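Local coordinates for protein fructosyl amine:oxygen oxidoreductase (PDB 4WCT) that probably oxidises fructosyl amines (Amadori products) through its bound FAD, using molecular oxygen and freeing the amine, at residues Tyr111-His122 and Trp167-Trp178. Numbering follows the deposited sequence.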
# COMPACT_ATOMS: atom_id res chain seq x y z
N TYR A 111 -13.67 0.52 -10.44
CA TYR A 111 -13.17 -0.19 -9.27
C TYR A 111 -13.17 0.66 -7.99
O TYR A 111 -12.72 0.20 -6.93
CB TYR A 111 -11.75 -0.69 -9.59
CG TYR A 111 -11.72 -1.58 -10.81
CD1 TYR A 111 -12.53 -2.70 -10.87
CD2 TYR A 111 -11.16 -1.12 -12.01
CE1 TYR A 111 -12.60 -3.46 -12.03
CE2 TYR A 111 -11.28 -1.84 -13.18
CZ TYR A 111 -12.06 -2.96 -13.21
OH TYR A 111 -12.12 -3.74 -14.36
N PHE A 112 -13.71 1.88 -8.07
CA PHE A 112 -13.83 2.74 -6.88
C PHE A 112 -15.24 2.80 -6.38
O PHE A 112 -16.17 2.93 -7.18
CB PHE A 112 -13.35 4.16 -7.17
CG PHE A 112 -13.57 5.14 -6.05
CD1 PHE A 112 -13.12 4.89 -4.76
CD2 PHE A 112 -14.14 6.38 -6.33
CE1 PHE A 112 -13.36 5.83 -3.73
CE2 PHE A 112 -14.31 7.34 -5.33
CZ PHE A 112 -13.89 7.08 -4.04
N HIS A 113 -15.41 2.55 -5.08
CA HIS A 113 -16.72 2.54 -4.44
C HIS A 113 -16.79 3.58 -3.34
O HIS A 113 -16.15 3.42 -2.29
CB HIS A 113 -16.99 1.15 -3.88
CG HIS A 113 -16.92 0.08 -4.92
ND1 HIS A 113 -17.96 -0.11 -5.82
CD2 HIS A 113 -15.85 -0.56 -5.46
CE1 HIS A 113 -17.59 -1.01 -6.71
NE2 HIS A 113 -16.32 -1.32 -6.50
N GLU A 114 -17.44 4.73 -3.63
CA GLU A 114 -17.35 5.90 -2.77
C GLU A 114 -18.36 5.75 -1.63
O GLU A 114 -19.35 6.47 -1.56
CB GLU A 114 -17.54 7.22 -3.55
CG GLU A 114 -17.19 8.47 -2.75
CD GLU A 114 -17.22 9.74 -3.59
OE1 GLU A 114 -17.52 9.62 -4.79
OE2 GLU A 114 -17.00 10.83 -3.05
N THR A 115 -18.08 4.81 -0.74
CA THR A 115 -19.03 4.43 0.29
C THR A 115 -18.81 5.18 1.62
O THR A 115 -19.61 5.00 2.57
CB THR A 115 -18.96 2.94 0.57
OG1 THR A 115 -17.64 2.60 0.99
CG2 THR A 115 -19.33 2.11 -0.62
N GLY A 116 -17.68 5.87 1.74
CA GLY A 116 -17.35 6.61 2.94
C GLY A 116 -16.36 5.87 3.82
O GLY A 116 -15.97 4.74 3.51
N PHE A 117 -15.98 6.50 4.93
CA PHE A 117 -14.87 6.01 5.75
C PHE A 117 -15.09 6.46 7.18
O PHE A 117 -15.39 7.64 7.43
CB PHE A 117 -13.55 6.59 5.21
CG PHE A 117 -12.33 6.33 6.06
CD1 PHE A 117 -11.82 5.05 6.21
CD2 PHE A 117 -11.72 7.37 6.74
CE1 PHE A 117 -10.63 4.84 6.92
CE2 PHE A 117 -10.55 7.16 7.45
CZ PHE A 117 -10.00 5.88 7.53
N ILE A 118 -15.03 5.50 8.11
CA ILE A 118 -15.21 5.79 9.52
C ILE A 118 -13.85 5.59 10.20
O ILE A 118 -13.24 4.51 10.07
CB ILE A 118 -16.23 4.83 10.18
CG1 ILE A 118 -17.62 4.97 9.57
CG2 ILE A 118 -16.29 5.05 11.68
CD1 ILE A 118 -18.53 3.79 9.88
N ILE A 119 -13.39 6.62 10.91
CA ILE A 119 -12.20 6.50 11.74
C ILE A 119 -12.55 6.62 13.21
O ILE A 119 -13.35 7.46 13.59
CB ILE A 119 -11.14 7.54 11.33
CG1 ILE A 119 -9.83 7.29 12.07
CG2 ILE A 119 -11.65 8.95 11.52
CD1 ILE A 119 -8.65 8.01 11.47
N SER A 120 -12.04 5.69 14.01
CA SER A 120 -12.50 5.55 15.39
C SER A 120 -11.38 5.04 16.31
O SER A 120 -10.36 4.49 15.85
CB SER A 120 -13.69 4.61 15.45
OG SER A 120 -13.32 3.31 14.97
N GLY A 121 -11.61 5.16 17.61
CA GLY A 121 -10.77 4.55 18.63
C GLY A 121 -11.59 4.26 19.86
O GLY A 121 -12.74 4.70 19.94
N HIS A 122 -11.03 3.52 20.82
CA HIS A 122 -11.83 3.04 21.95
C HIS A 122 -11.27 3.45 23.33
O HIS A 122 -11.72 2.94 24.34
CB HIS A 122 -12.06 1.52 21.87
CG HIS A 122 -10.80 0.73 21.91
ND1 HIS A 122 -9.94 0.69 20.84
CD2 HIS A 122 -10.14 0.13 22.94
CE1 HIS A 122 -8.80 0.14 21.20
NE2 HIS A 122 -8.93 -0.29 22.45
N TRP A 167 -15.95 2.88 22.07
CA TRP A 167 -15.64 3.44 20.76
C TRP A 167 -16.29 4.82 20.59
O TRP A 167 -17.48 5.01 20.89
CB TRP A 167 -16.15 2.54 19.64
CG TRP A 167 -15.42 1.26 19.41
CD1 TRP A 167 -15.10 0.29 20.34
CD2 TRP A 167 -15.09 0.70 18.14
NE1 TRP A 167 -14.57 -0.80 19.71
CE2 TRP A 167 -14.58 -0.59 18.36
CE3 TRP A 167 -15.15 1.18 16.83
CZ2 TRP A 167 -14.11 -1.39 17.33
CZ3 TRP A 167 -14.72 0.39 15.82
CH2 TRP A 167 -14.20 -0.89 16.06
N LYS A 168 -15.53 5.73 20.00
CA LYS A 168 -16.06 6.97 19.41
C LYS A 168 -15.36 7.17 18.10
O LYS A 168 -14.26 6.72 17.91
CB LYS A 168 -15.86 8.18 20.32
CG LYS A 168 -16.59 8.03 21.66
CD LYS A 168 -16.78 9.32 22.42
CE LYS A 168 -17.46 9.03 23.75
NZ LYS A 168 -18.90 8.75 23.53
N GLY A 169 -16.04 7.81 17.16
CA GLY A 169 -15.43 8.01 15.87
C GLY A 169 -16.18 8.99 15.01
O GLY A 169 -17.01 9.75 15.50
N TRP A 170 -15.67 9.15 13.80
CA TRP A 170 -16.15 10.13 12.83
C TRP A 170 -16.33 9.45 11.46
O TRP A 170 -15.46 8.76 10.99
CB TRP A 170 -15.18 11.28 12.68
CG TRP A 170 -15.06 12.16 13.88
CD1 TRP A 170 -15.69 13.34 14.07
CD2 TRP A 170 -14.24 11.95 15.05
NE1 TRP A 170 -15.31 13.90 15.26
CE2 TRP A 170 -14.44 13.06 15.90
CE3 TRP A 170 -13.44 10.91 15.49
CZ2 TRP A 170 -13.79 13.19 17.13
CZ3 TRP A 170 -12.74 11.07 16.69
CH2 TRP A 170 -12.91 12.21 17.48
N LEU A 171 -17.45 9.75 10.81
CA LEU A 171 -17.78 9.28 9.48
C LEU A 171 -17.56 10.39 8.45
O LEU A 171 -18.01 11.53 8.65
CB LEU A 171 -19.24 8.83 9.45
CG LEU A 171 -19.85 8.58 8.06
CD1 LEU A 171 -19.19 7.41 7.38
CD2 LEU A 171 -21.34 8.33 8.17
N HIS A 172 -16.79 10.06 7.44
CA HIS A 172 -16.43 10.91 6.29
C HIS A 172 -17.20 10.27 5.11
O HIS A 172 -16.87 9.17 4.70
CB HIS A 172 -14.88 10.78 6.07
CG HIS A 172 -14.37 11.47 4.85
ND1 HIS A 172 -13.03 11.57 4.57
CD2 HIS A 172 -15.00 12.28 3.96
CE1 HIS A 172 -12.86 12.33 3.50
NE2 HIS A 172 -14.04 12.77 3.11
N LYS A 173 -18.28 10.89 4.65
CA LYS A 173 -19.14 10.27 3.66
C LYS A 173 -18.65 10.33 2.20
O LYS A 173 -18.91 9.42 1.43
CB LYS A 173 -20.52 10.90 3.74
CG LYS A 173 -21.51 10.10 4.54
CD LYS A 173 -22.84 10.85 4.67
CE LYS A 173 -22.91 11.66 5.96
NZ LYS A 173 -24.23 11.50 6.64
N SER A 174 -18.20 11.51 1.78
CA SER A 174 -17.84 11.76 0.39
C SER A 174 -16.32 11.87 0.28
O SER A 174 -15.67 12.38 1.19
CB SER A 174 -18.48 13.08 -0.06
OG SER A 174 -19.88 12.95 -0.08
N GLY A 175 -15.75 11.44 -0.84
CA GLY A 175 -14.33 11.58 -1.02
C GLY A 175 -13.54 10.43 -0.42
O GLY A 175 -12.35 10.53 -0.25
N ALA A 176 -14.22 9.35 -0.07
CA ALA A 176 -13.59 8.22 0.60
C ALA A 176 -14.43 6.97 0.38
O ALA A 176 -15.63 7.04 0.09
CB ALA A 176 -13.40 8.52 2.10
N GLY A 177 -13.77 5.82 0.49
CA GLY A 177 -14.42 4.53 0.30
C GLY A 177 -13.38 3.46 0.10
O GLY A 177 -12.33 3.50 0.74
N TRP A 178 -13.66 2.51 -0.79
CA TRP A 178 -12.74 1.46 -1.05
C TRP A 178 -12.53 1.22 -2.54
O TRP A 178 -13.35 1.61 -3.39
CB TRP A 178 -13.18 0.18 -0.35
CG TRP A 178 -14.49 -0.41 -0.85
CD1 TRP A 178 -15.73 -0.20 -0.32
CD2 TRP A 178 -14.65 -1.44 -1.82
NE1 TRP A 178 -16.65 -0.96 -0.97
CE2 TRP A 178 -16.03 -1.71 -1.93
CE3 TRP A 178 -13.77 -2.10 -2.66
CZ2 TRP A 178 -16.54 -2.69 -2.79
CZ3 TRP A 178 -14.30 -3.04 -3.58
CH2 TRP A 178 -15.66 -3.35 -3.61
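Strands 117-121 and 168-172 run antiparallel, their axes 4.6 Å apart at closest approach and at 166°, with backbone bonds in both directions at F117/H172, I119/W170 and G121/K168; past the loops the pairing resumes, its register shifted by two, at H113/W178. There the H113 imidazole lies over one face of the W178 indole in an offset stack, planes 23° apart, with CD2 3.4 Å from W178 CH2. H113 CB sits over the five-membered ring of the same indole, a CH-pi contact 3.7 Å from the centroid. T115 OG1 meets the edge of the indole at CD1 and hydrogen-bonds to L275 O. E114, at the centre of an inverse gamma turn, extends its chain (chi2 173°) so that OE2 accepts a hydrogen bond from G175 N at 2.6 Å through its anti lone pair. The two pairings belong to different sheets: 176-179 is the middle strand of a three-stranded antiparallel sheet, between 112-113 and 72-75, whereas 117-121 sits between 168-172 and 277-280 in the large mixed sheet, and the F117 side chain lies about 8 Å from the bound FAD. Beside the junction, F117 CB packs on A176 CB at 3.7 Å. I118 CG1 meets L171 CD1 at 3.6 Å on the face of the strands away from F117. S120 OG rests 3.3 Å from W167 CZ3 and hydrogen-bonds to F279 O, and W167 NE1 hydrogen-bonds to D342 OD2.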